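Local coordinates for protein 6-O-methylguanine DNA methyltransferase (Enterococcus faecalis, PDB 2B6C) that is predicted to act in DNA alkylation repair, as a member of the all-helical AlkD-like family, although its activity remains unestablished, at residues Phe9-Glu14 and Gln26-Gly31; Ala30-Pro35 and Glu68-Tyr73; Tyr22-Phe27 and Lys101-Ser106; Gln43-Ser48 and Ile76-Gln81. All coordinates share one frame; numbering follows the deposited sequence.

Contact 1. Residues Phe9-Glu14 and Gln26-Gly31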
# COMPACT_ATOMS: atom_id res chain seq x y z
N PHE B 9 -8.40 -14.74 20.21
CA PHE B 9 -7.29 -14.55 21.11
C PHE B 9 -7.43 -15.46 22.33
O PHE B 9 -8.54 -15.76 22.79
CB PHE B 9 -7.17 -13.10 21.54
CG PHE B 9 -6.88 -12.15 20.41
CD1 PHE B 9 -7.73 -11.08 20.15
CD2 PHE B 9 -5.76 -12.32 19.59
CE1 PHE B 9 -7.47 -10.19 19.11
CE2 PHE B 9 -5.48 -11.43 18.55
CZ PHE B 9 -6.34 -10.38 18.31
N GLN B 10 -6.28 -15.93 22.81
CA GLN B 10 -6.20 -16.68 24.04
C GLN B 10 -6.18 -15.71 25.22
O GLN B 10 -5.42 -14.74 25.22
CB GLN B 10 -4.95 -17.56 24.03
CG GLN B 10 -5.13 -18.88 24.74
CD GLN B 10 -6.31 -19.69 24.17
OE1 GLN B 10 -7.10 -20.26 24.93
NE2 GLN B 10 -6.44 -19.73 22.84
N LYS B 11 -7.00 -15.98 26.22
CA LYS B 11 -7.12 -15.11 27.38
C LYS B 11 -5.88 -15.18 28.29
O LYS B 11 -5.46 -16.25 28.74
CB LYS B 11 -8.44 -15.40 28.13
CG LYS B 11 -8.58 -14.77 29.52
CD LYS B 11 -9.91 -14.03 29.69
CE LYS B 11 -9.76 -12.53 29.35
NZ LYS B 11 -11.04 -11.75 29.36
N ASN B 12 -5.27 -14.02 28.50
CA ASN B 12 -4.15 -13.89 29.43
C ASN B 12 -4.59 -13.00 30.59
O ASN B 12 -4.48 -11.77 30.52
CB ASN B 12 -2.89 -13.37 28.73
CG ASN B 12 -1.71 -13.20 29.70
OD1 ASN B 12 -1.88 -13.12 30.94
ND2 ASN B 12 -0.49 -13.16 29.15
N PRO B 13 -5.09 -13.63 31.68
CA PRO B 13 -5.79 -12.94 32.77
C PRO B 13 -4.97 -11.88 33.48
O PRO B 13 -5.53 -10.84 33.88
CB PRO B 13 -6.13 -14.08 33.75
CG PRO B 13 -5.98 -15.32 32.98
CD PRO B 13 -4.98 -15.08 31.91
N GLU B 14 -3.67 -12.11 33.64
CA GLU B 14 -2.83 -11.16 34.36
C GLU B 14 -2.54 -9.91 33.52
O GLU B 14 -2.60 -8.78 34.01
CB GLU B 14 -1.54 -11.82 34.85
CG GLU B 14 -1.77 -12.85 35.99
CD GLU B 14 -0.69 -12.78 37.11
OE1 GLU B 14 0.01 -11.74 37.21
OE2 GLU B 14 -0.56 -13.76 37.90
N GLN B 26 -13.19 -0.07 32.06
CA GLN B 26 -14.48 0.05 31.38
C GLN B 26 -14.59 -0.83 30.14
O GLN B 26 -15.61 -0.83 29.50
CB GLN B 26 -14.73 1.51 31.02
CG GLN B 26 -13.71 2.08 30.08
CD GLN B 26 -13.86 3.58 29.97
OE1 GLN B 26 -14.96 4.10 29.71
NE2 GLN B 26 -12.77 4.28 30.18
N PHE B 27 -13.53 -1.57 29.82
CA PHE B 27 -13.54 -2.54 28.73
C PHE B 27 -13.11 -3.85 29.28
O PHE B 27 -12.32 -3.90 30.24
CB PHE B 27 -12.58 -2.15 27.60
CG PHE B 27 -12.89 -0.82 26.98
CD1 PHE B 27 -12.10 0.30 27.26
CD2 PHE B 27 -13.98 -0.68 26.10
CE1 PHE B 27 -12.39 1.57 26.70
CE2 PHE B 27 -14.31 0.58 25.55
CZ PHE B 27 -13.51 1.71 25.86
N VAL B 28 -13.58 -4.92 28.65
CA VAL B 28 -13.05 -6.26 28.88
C VAL B 28 -11.85 -6.46 27.92
O VAL B 28 -11.94 -6.15 26.72
CB VAL B 28 -14.17 -7.36 28.73
CG1 VAL B 28 -13.66 -8.80 29.01
CG2 VAL B 28 -15.33 -7.05 29.66
N PHE B 29 -10.72 -6.95 28.45
CA PHE B 29 -9.56 -7.27 27.62
C PHE B 29 -9.30 -8.77 27.55
O PHE B 29 -9.62 -9.51 28.51
CB PHE B 29 -8.29 -6.57 28.14
CG PHE B 29 -8.16 -5.14 27.67
CD1 PHE B 29 -8.84 -4.12 28.33
CD2 PHE B 29 -7.39 -4.83 26.55
CE1 PHE B 29 -8.74 -2.76 27.85
CE2 PHE B 29 -7.27 -3.51 26.08
CZ PHE B 29 -7.93 -2.47 26.75
N ALA B 30 -8.70 -9.21 26.45
CA ALA B 30 -8.25 -10.59 26.37
C ALA B 30 -6.87 -10.68 27.04
O ALA B 30 -6.52 -11.70 27.59
CB ALA B 30 -8.19 -11.08 24.92
N GLY B 31 -6.11 -9.59 26.98
CA GLY B 31 -4.76 -9.57 27.51
C GLY B 31 -3.70 -9.80 26.45
O GLY B 31 -2.73 -10.52 26.69
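Ala30 has the most surface buried here, and its carbonyl accepts the one backbone-to-backbone bond between the segments. Asn12 N donates to Ala30 O over 2.8 Å, nearly straight (160°). The CA of Lys11 adds a CA-H...O contact to the same oxygen, Lys11 CA to Ala30 O being 3.5 Å. The methyl of Ala30 packs against Phe9, CB to CB 4.1 Å, before the Phe9 ring leads away to stack on Tyr71. The two segments bracket helix 13-22, the first helix of this all-helical fold: one leads into it and the other lies in the loop after it, so the bond from Asn12 closes the chain around that helix. Asn12 is also the N-cap residue, its OD1 accepting from Thr15 N, while its CB rests 3.5 Å from Gly31 O. Lys11 reaches back along the second segment. Its CG lies anti to the backbone N (chi1 167°), and bends at the next two torsions bring the ammonium to Phe29 O, with Lys11 NZ to Phe29 O at 2.8 Å; the nitrogen approaches tilted 27° from the carbonyl plane. Lys11 NZ also passes 4.0 Å from Val28 CG1 and hydrogen-bonds a bound glycerol, probably from the crystallisation liquor.

Contact 2. Residues Ala30-Pro35 and Glu68-Tyr73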
# COMPACT_ATOMS: atom_id res chain seq x y z
N ALA B 30 -8.70 -9.21 26.45
CA ALA B 30 -8.25 -10.59 26.37
C ALA B 30 -6.87 -10.68 27.04
O ALA B 30 -6.52 -11.70 27.59
CB ALA B 30 -8.19 -11.08 24.92
N GLY B 31 -6.11 -9.59 26.98
CA GLY B 31 -4.76 -9.57 27.51
C GLY B 31 -3.70 -9.80 26.45
O GLY B 31 -2.73 -10.52 26.69
N ILE B 32 -3.89 -9.16 25.29
CA ILE B 32 -2.97 -9.27 24.16
C ILE B 32 -2.37 -7.91 23.82
O ILE B 32 -3.01 -7.11 23.13
CB ILE B 32 -3.70 -9.76 22.87
CG1 ILE B 32 -4.62 -10.95 23.16
CG2 ILE B 32 -2.65 -10.11 21.78
CD1 ILE B 32 -3.90 -12.23 23.58
N PRO B 33 -1.13 -7.66 24.26
CA PRO B 33 -0.52 -6.37 23.92
C PRO B 33 -0.37 -6.18 22.40
O PRO B 33 -0.37 -7.16 21.65
CB PRO B 33 0.85 -6.42 24.63
CG PRO B 33 0.62 -7.50 25.78
CD PRO B 33 -0.24 -8.50 25.07
N ALA B 34 -0.28 -4.92 21.97
CA ALA B 34 -0.27 -4.52 20.56
C ALA B 34 0.74 -5.28 19.69
O ALA B 34 0.32 -5.85 18.69
CB ALA B 34 -0.09 -3.03 20.41
N PRO B 35 2.04 -5.33 20.10
CA PRO B 35 2.97 -6.06 19.22
C PRO B 35 2.58 -7.51 19.03
O PRO B 35 2.64 -8.01 17.92
CB PRO B 35 4.34 -5.92 19.92
CG PRO B 35 4.17 -4.71 20.83
CD PRO B 35 2.73 -4.76 21.26
N GLU B 68 -14.11 -8.42 23.75
CA GLU B 68 -12.81 -7.96 24.18
C GLU B 68 -12.32 -6.80 23.33
O GLU B 68 -12.54 -6.77 22.09
CB GLU B 68 -11.83 -9.13 24.16
CG GLU B 68 -12.29 -10.27 25.01
CD GLU B 68 -13.32 -11.26 24.36
OE1 GLU B 68 -13.93 -11.06 23.27
OE2 GLU B 68 -13.55 -12.27 25.03
N ARG B 69 -11.67 -5.87 24.00
CA ARG B 69 -11.21 -4.61 23.41
C ARG B 69 -10.27 -4.84 22.20
O ARG B 69 -10.33 -4.13 21.23
CB ARG B 69 -10.52 -3.80 24.52
CG ARG B 69 -10.23 -2.35 24.19
CD ARG B 69 -11.37 -1.69 23.44
NE ARG B 69 -11.27 -0.22 23.44
CZ ARG B 69 -12.17 0.60 22.92
NH1 ARG B 69 -13.25 0.09 22.33
NH2 ARG B 69 -12.00 1.93 22.98
N GLU B 70 -9.40 -5.84 22.28
CA GLU B 70 -8.43 -6.09 21.18
C GLU B 70 -9.13 -6.38 19.82
O GLU B 70 -8.56 -6.14 18.76
CB GLU B 70 -7.45 -7.18 21.59
CG GLU B 70 -6.63 -6.83 22.83
CD GLU B 70 -7.18 -7.44 24.11
OE1 GLU B 70 -8.42 -7.57 24.26
OE2 GLU B 70 -6.38 -7.81 24.98
N TYR B 71 -10.36 -6.88 19.86
CA TYR B 71 -11.15 -7.07 18.64
C TYR B 71 -11.59 -5.77 17.99
O TYR B 71 -11.73 -5.73 16.77
CB TYR B 71 -12.34 -7.96 18.91
CG TYR B 71 -11.91 -9.38 19.27
CD1 TYR B 71 -11.23 -10.20 18.33
CD2 TYR B 71 -12.19 -9.91 20.52
CE1 TYR B 71 -10.86 -11.50 18.65
CE2 TYR B 71 -11.79 -11.20 20.86
CZ TYR B 71 -11.13 -11.99 19.92
OH TYR B 71 -10.76 -13.27 20.28
N GLN B 72 -11.78 -4.71 18.79
CA GLN B 72 -12.03 -3.37 18.18
C GLN B 72 -10.76 -2.89 17.50
O GLN B 72 -10.83 -2.27 16.43
CB GLN B 72 -12.51 -2.30 19.17
CG GLN B 72 -13.95 -2.43 19.61
CD GLN B 72 -14.12 -3.38 20.77
OE1 GLN B 72 -14.52 -4.53 20.58
NE2 GLN B 72 -13.85 -2.90 21.97
N TYR B 73 -9.60 -3.22 18.08
CA TYR B 73 -8.32 -2.83 17.50
C TYR B 73 -8.10 -3.58 16.20
O TYR B 73 -7.57 -3.00 15.24
CB TYR B 73 -7.13 -3.12 18.42
CG TYR B 73 -7.15 -2.45 19.79
CD1 TYR B 73 -7.86 -1.26 20.01
CD2 TYR B 73 -6.40 -3.00 20.86
CE1 TYR B 73 -7.87 -0.66 21.26
CE2 TYR B 73 -6.40 -2.41 22.12
CZ TYR B 73 -7.12 -1.22 22.31
OH TYR B 73 -7.10 -0.61 23.55
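Glu70 reaches out from the first turn of helix 69-81 and presents both carboxylate oxygens to three consecutive backbone amides, those of Ala30, Gly31 and Ile32. Its CG lies anti to its own carbonyl carbon, and a bend at the second torsion (chi2 98°) swings the carboxylate across to the loop. OE1 takes one bond: Ala30 N to Glu70 OE1 is 2.8 Å, nearly straight, on the syn lone pair. OE2 takes two. Gly31 N approaches Glu70 OE2 on the syn side at 2.7 Å with a bent N-H (140°), whereas Ile32 N comes to Glu70 OE2 from the anti side at 2.8 Å and much straighter; both lie somewhat out of the carboxylate plane, Ile32 N more so. These three bonds fix the rotation of the carboxylate and would probably favour its charged form in this buried setting. The Ile32 side chain crosses that of Glu70 at about a right angle, its CB 3.9 Å from Glu70 OE2, then leads away towards Phe9 and Leu40. The Glu68 side chain lies alongside Ala30, with Glu68 CG 4.2 Å from Ala30 CB. Ala30 has right-handed helical backbone angles and Gly31 left-handed ones (phi 97°), a pairing that makes successive N-H groups converge. Such a concave run of amides around an anion is a nest, here joining the lead-in to helix 34-48 with the start of helix 69-81.

Contact 3. Residues Tyr22-Phe27 and Lys101-Ser106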
# COMPACT_ATOMS: atom_id res chain seq x y z
N TYR B 22 -5.57 0.23 32.94
CA TYR B 22 -5.03 1.36 32.24
C TYR B 22 -6.09 2.18 31.48
O TYR B 22 -5.98 3.43 31.36
CB TYR B 22 -3.94 0.82 31.33
CG TYR B 22 -3.24 1.84 30.50
CD1 TYR B 22 -3.42 1.86 29.11
CD2 TYR B 22 -2.40 2.80 31.09
CE1 TYR B 22 -2.76 2.79 28.32
CE2 TYR B 22 -1.73 3.75 30.32
CZ TYR B 22 -1.92 3.73 28.93
OH TYR B 22 -1.29 4.65 28.14
N MSE B 23 -7.14 1.49 31.01
CA MSE B 23 -8.31 2.13 30.40
C MSE B 23 -9.40 2.35 31.40
O MSE B 23 -10.54 2.51 30.99
CB MSE B 23 -8.86 1.31 29.23
CG MSE B 23 -7.83 1.02 28.22
SE MSE B 23 -6.97 2.68 27.47
CE MSE B 23 -5.75 1.80 26.30
N LYS B 24 -9.06 2.37 32.69
CA LYS B 24 -10.00 2.66 33.78
C LYS B 24 -11.17 1.66 33.89
O LYS B 24 -12.30 2.07 34.20
CB LYS B 24 -10.54 4.11 33.73
CG LYS B 24 -9.49 5.22 33.55
CD LYS B 24 -9.34 6.03 34.83
CE LYS B 24 -8.60 7.31 34.53
NZ LYS B 24 -9.05 8.49 35.31
N HIS B 25 -10.88 0.38 33.65
CA HIS B 25 -11.82 -0.73 33.94
C HIS B 25 -13.16 -0.62 33.26
O HIS B 25 -14.17 -1.04 33.81
CB HIS B 25 -12.09 -0.84 35.46
CG HIS B 25 -10.86 -1.08 36.27
ND1 HIS B 25 -10.21 -2.29 36.30
CD2 HIS B 25 -10.16 -0.24 37.06
CE1 HIS B 25 -9.16 -2.20 37.09
NE2 HIS B 25 -9.11 -0.96 37.57
N GLN B 26 -13.19 -0.07 32.06
CA GLN B 26 -14.48 0.05 31.38
C GLN B 26 -14.59 -0.83 30.14
O GLN B 26 -15.61 -0.83 29.50
CB GLN B 26 -14.73 1.51 31.02
CG GLN B 26 -13.71 2.08 30.08
CD GLN B 26 -13.86 3.58 29.97
OE1 GLN B 26 -14.96 4.10 29.71
NE2 GLN B 26 -12.77 4.28 30.18
N PHE B 27 -13.53 -1.57 29.82
CA PHE B 27 -13.54 -2.54 28.73
C PHE B 27 -13.11 -3.85 29.28
O PHE B 27 -12.32 -3.90 30.24
CB PHE B 27 -12.58 -2.15 27.60
CG PHE B 27 -12.89 -0.82 26.98
CD1 PHE B 27 -12.10 0.30 27.26
CD2 PHE B 27 -13.98 -0.68 26.10
CE1 PHE B 27 -12.39 1.57 26.70
CE2 PHE B 27 -14.31 0.58 25.55
CZ PHE B 27 -13.51 1.71 25.86
N LYS B 101 -18.22 2.36 21.60
CA LYS B 101 -17.18 1.79 22.45
C LYS B 101 -15.98 2.79 22.52
O LYS B 101 -14.82 2.40 22.37
CB LYS B 101 -16.73 0.41 21.94
CG LYS B 101 -17.87 -0.52 21.55
CD LYS B 101 -17.36 -1.92 21.29
CE LYS B 101 -18.43 -2.99 21.35
NZ LYS B 101 -17.76 -4.31 21.46
N ALA B 102 -16.29 4.05 22.73
CA ALA B 102 -15.34 5.13 22.56
C ALA B 102 -14.52 5.41 23.80
O ALA B 102 -15.07 5.56 24.92
CB ALA B 102 -16.06 6.42 22.14
N TRP B 103 -13.21 5.51 23.58
CA TRP B 103 -12.28 6.00 24.60
C TRP B 103 -11.08 6.47 23.77
O TRP B 103 -11.09 6.29 22.56
CB TRP B 103 -11.90 4.87 25.57
CG TRP B 103 -11.16 5.30 26.81
CD1 TRP B 103 -9.92 4.89 27.21
CD2 TRP B 103 -11.64 6.20 27.83
NE1 TRP B 103 -9.59 5.49 28.42
CE2 TRP B 103 -10.65 6.28 28.83
CE3 TRP B 103 -12.84 6.92 28.00
CZ2 TRP B 103 -10.79 7.06 29.97
CZ3 TRP B 103 -12.98 7.71 29.16
CH2 TRP B 103 -11.95 7.77 30.11
N TRP B 104 -10.04 7.04 24.38
CA TRP B 104 -9.00 7.66 23.53
C TRP B 104 -8.29 6.61 22.64
O TRP B 104 -7.79 6.93 21.57
CB TRP B 104 -7.99 8.45 24.39
CG TRP B 104 -7.21 7.58 25.36
CD1 TRP B 104 -7.47 7.38 26.70
CD2 TRP B 104 -6.06 6.78 25.06
NE1 TRP B 104 -6.55 6.52 27.25
CE2 TRP B 104 -5.67 6.13 26.27
CE3 TRP B 104 -5.28 6.57 23.90
CZ2 TRP B 104 -4.57 5.28 26.35
CZ3 TRP B 104 -4.19 5.70 23.97
CH2 TRP B 104 -3.84 5.07 25.19
N ASP B 105 -8.24 5.36 23.10
CA ASP B 105 -7.54 4.32 22.38
C ASP B 105 -8.20 3.98 21.02
O ASP B 105 -7.50 3.92 19.99
CB ASP B 105 -7.31 3.08 23.27
CG ASP B 105 -8.61 2.44 23.78
OD1 ASP B 105 -9.62 3.15 23.96
OD2 ASP B 105 -8.63 1.20 24.02
N SER B 106 -9.52 3.77 21.02
CA SER B 106 -10.23 3.53 19.75
C SER B 106 -10.43 4.77 18.88
O SER B 106 -10.33 4.70 17.68
CB SER B 106 -11.60 2.86 19.97
OG SER B 106 -12.51 3.75 20.61
O HOH W 1 -7.07 5.44 30.01
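An aromatic cluster in which Met23 meets Trp103 and Trp104 joins the end of helix 13-22 to the start of helix 104-120. The first helix closes in a Schellman motif with Lys24 as its C-prime residue; the second begins just after Trp103, its N-cap residue. Met23, present as selenomethionine, makes Met-aromatic contacts with both indoles. Its selenium lies at the edge of Trp103, Met23 SE to Trp103 CD1 3.7 Å, and stands obliquely to Trp104. With CG anti to the carbonyl carbon, a bend at the second torsion (chi2 -57°) brings its methyl against both Trp104 and Asp105, Met23 CE lying 3.6 Å from Asp105 CB. The Asp105 carboxylate is engaged beyond the contact, in a salt bridge to Arg69 and a hydrogen bond with Tyr73. Over one face of Trp103 sits the amide of Gln26, Gln26 NE2 being 3.2 Å from Trp103 CE2 and near the centre of the ring system; amide and ring planes are 59° apart. Gln26 NE2 donates a hydrogen bond to Met23 O at 3.0 Å, which holds the amide over the ring. The edge of Phe27 is directed toward the face of Trp103 in an offset edge-to-face pair, planes at 63°, and Phe27 CE1 lies 3.5 Å from Trp103 CB. The same Phe27 ring makes a cation-pi contact with Arg69. Tyr22 CE1 meets the edge of Trp104, the two side chains crossing at about a right angle. One water donates to Tyr22 O at 2.7 Å and accepts from Trp103 NE1 and Trp104 NE1, each at 3.0 Å.

Contact 4. Residues Gln43-Ser48 and Ile76-Gln81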
# COMPACT_ATOMS: atom_id res chain seq x y z
N GLN B 43 -1.87 -12.45 9.28
CA GLN B 43 -2.43 -13.19 8.17
C GLN B 43 -3.89 -12.83 7.89
O GLN B 43 -4.28 -12.77 6.75
CB GLN B 43 -2.22 -14.71 8.29
CG GLN B 43 -0.74 -15.17 8.26
CD GLN B 43 0.11 -14.55 7.14
OE1 GLN B 43 1.07 -13.82 7.41
NE2 GLN B 43 -0.24 -14.84 5.89
N LEU B 44 -4.67 -12.54 8.92
CA LEU B 44 -6.03 -12.08 8.68
C LEU B 44 -6.02 -10.75 7.93
O LEU B 44 -6.83 -10.54 7.02
CB LEU B 44 -6.83 -11.97 10.01
CG LEU B 44 -8.18 -11.27 9.92
CD1 LEU B 44 -9.23 -12.26 9.47
CD2 LEU B 44 -8.50 -10.73 11.28
N LEU B 45 -5.11 -9.84 8.31
CA LEU B 45 -5.04 -8.55 7.66
C LEU B 45 -4.64 -8.73 6.19
O LEU B 45 -5.16 -8.05 5.32
CB LEU B 45 -4.11 -7.58 8.40
CG LEU B 45 -4.60 -7.21 9.82
CD1 LEU B 45 -3.58 -6.33 10.54
CD2 LEU B 45 -5.95 -6.51 9.82
N LYS B 46 -3.71 -9.65 5.93
CA LYS B 46 -3.28 -9.95 4.57
C LYS B 46 -4.44 -10.44 3.69
O LYS B 46 -4.61 -9.98 2.58
CB LYS B 46 -2.13 -10.96 4.59
CG LYS B 46 -1.78 -11.59 3.23
CD LYS B 46 -0.72 -12.70 3.36
CE LYS B 46 0.64 -12.16 3.77
NZ LYS B 46 1.75 -13.14 3.50
N GLU B 47 -5.23 -11.40 4.18
CA GLU B 47 -6.29 -11.95 3.35
C GLU B 47 -7.48 -10.99 3.19
O GLU B 47 -8.23 -11.10 2.24
CB GLU B 47 -6.72 -13.37 3.80
CG GLU B 47 -8.04 -13.49 4.56
CD GLU B 47 -8.65 -14.89 4.50
OE1 GLU B 47 -7.92 -15.84 4.15
OE2 GLU B 47 -9.86 -15.04 4.81
N SER B 48 -7.60 -10.03 4.11
CA SER B 48 -8.70 -9.08 4.09
C SER B 48 -8.73 -8.24 2.80
O SER B 48 -9.79 -7.88 2.33
CB SER B 48 -8.65 -8.17 5.31
OG SER B 48 -7.63 -7.18 5.15
N ILE B 76 -10.36 -1.93 13.49
CA ILE B 76 -9.80 -0.66 12.96
C ILE B 76 -8.58 -0.94 12.08
O ILE B 76 -8.37 -0.26 11.06
CB ILE B 76 -9.49 0.36 14.09
CG1 ILE B 76 -10.77 0.61 14.91
CG2 ILE B 76 -8.98 1.69 13.46
CD1 ILE B 76 -10.64 1.42 16.24
N ASP B 77 -7.79 -1.97 12.44
CA ASP B 77 -6.67 -2.41 11.58
C ASP B 77 -7.18 -2.91 10.23
O ASP B 77 -6.56 -2.68 9.22
CB ASP B 77 -5.81 -3.51 12.25
CG ASP B 77 -4.79 -2.96 13.23
OD1 ASP B 77 -4.53 -1.72 13.25
OD2 ASP B 77 -4.24 -3.77 14.00
N LEU B 78 -8.32 -3.60 10.22
CA LEU B 78 -8.91 -4.04 8.95
C LEU B 78 -9.25 -2.86 8.03
O LEU B 78 -9.01 -2.90 6.81
CB LEU B 78 -10.16 -4.90 9.16
CG LEU B 78 -9.88 -6.31 9.68
CD1 LEU B 78 -11.17 -6.95 10.19
CD2 LEU B 78 -9.30 -7.18 8.56
N ALA B 79 -9.79 -1.81 8.63
CA ALA B 79 -10.13 -0.60 7.94
C ALA B 79 -8.86 0.13 7.51
O ALA B 79 -8.72 0.53 6.35
CB ALA B 79 -11.02 0.30 8.84
N LEU B 80 -7.92 0.29 8.43
CA LEU B 80 -6.66 0.94 8.12
C LEU B 80 -5.88 0.27 6.98
O LEU B 80 -5.34 0.93 6.10
CB LEU B 80 -5.77 0.95 9.36
CG LEU B 80 -5.79 2.20 10.20
CD1 LEU B 80 -5.32 1.79 11.60
CD2 LEU B 80 -4.82 3.20 9.52
N GLN B 81 -5.79 -1.06 7.02
CA GLN B 81 -5.10 -1.84 5.98
C GLN B 81 -5.74 -1.76 4.59
O GLN B 81 -5.07 -1.94 3.59
CB GLN B 81 -5.00 -3.32 6.40
CG GLN B 81 -4.02 -3.60 7.54
CD GLN B 81 -2.74 -2.76 7.52
OE1 GLN B 81 -2.63 -1.73 8.21
NE2 GLN B 81 -1.76 -3.21 6.75
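Asp77 and Gln81, which end in a carboxylate and an amide, touch Leu45 with the carbons before those flat groups. Asp77 CB lies 3.9 Å from Leu45 CD2, while its carboxylate turns to a salt bridge between OD2 and Arg37 NH1. Gln81 CG approaches Leu45 CD1 to 4.1 Å, and the two side chains cross at about a right angle. Both Leu45 methyls touch Asp77 CB; CD1 also reaches Gln81 and CD2 also packs on Leu78, with Leu45 CD2 to Leu78 CD2 at 3.6 Å. Here helices 34-48 and 69-81 pack in a way consistent with the HEAT-like alpha-solenoid of AlkD relatives; their local axes run in similar directions, 44° apart, and approach to 9.6 Å. Leu78 reaches across with CG anti to its carbonyl carbon (chi1 -73°), placing CD2 against Ser48 CB at a tight 3.5 Å. The hydroxyl of Ser48 folds back on its own helix, Ser48 OG donating to Leu45 O over 2.6 Å, and also hydrogen-bonds Asn82 ND2. Leu78 is further covered by Ile60 and Tyr63 of helix 53-65, and Lys46, pointing away from this interface, donates to Leu120 O of the second subunit.

How the contacts relate
From the N terminus, contact 1 closes first, bringing the chain back on itself around helix 13-22. Its second segment shares Gln26 and Phe27 with contact 3 and Ala30 and Gly31 with contact 2, so the loop before helix 34-48 serves three contacts. Contacts 2 and 4 cross, their segments alternating along helices 34-48 and 69-81: contact 2 joins the beginnings of the pair and contact 4 the ends, with centres 14 Å apart. Contact 3 spans the longest loop and encloses both, carrying the connection on to helix 104-120. Arg69 links contact 2 to contact 3 through Lys101 O, and Arg69 N probably hydrogen-bonds Val28 O between contacts 1 and 2.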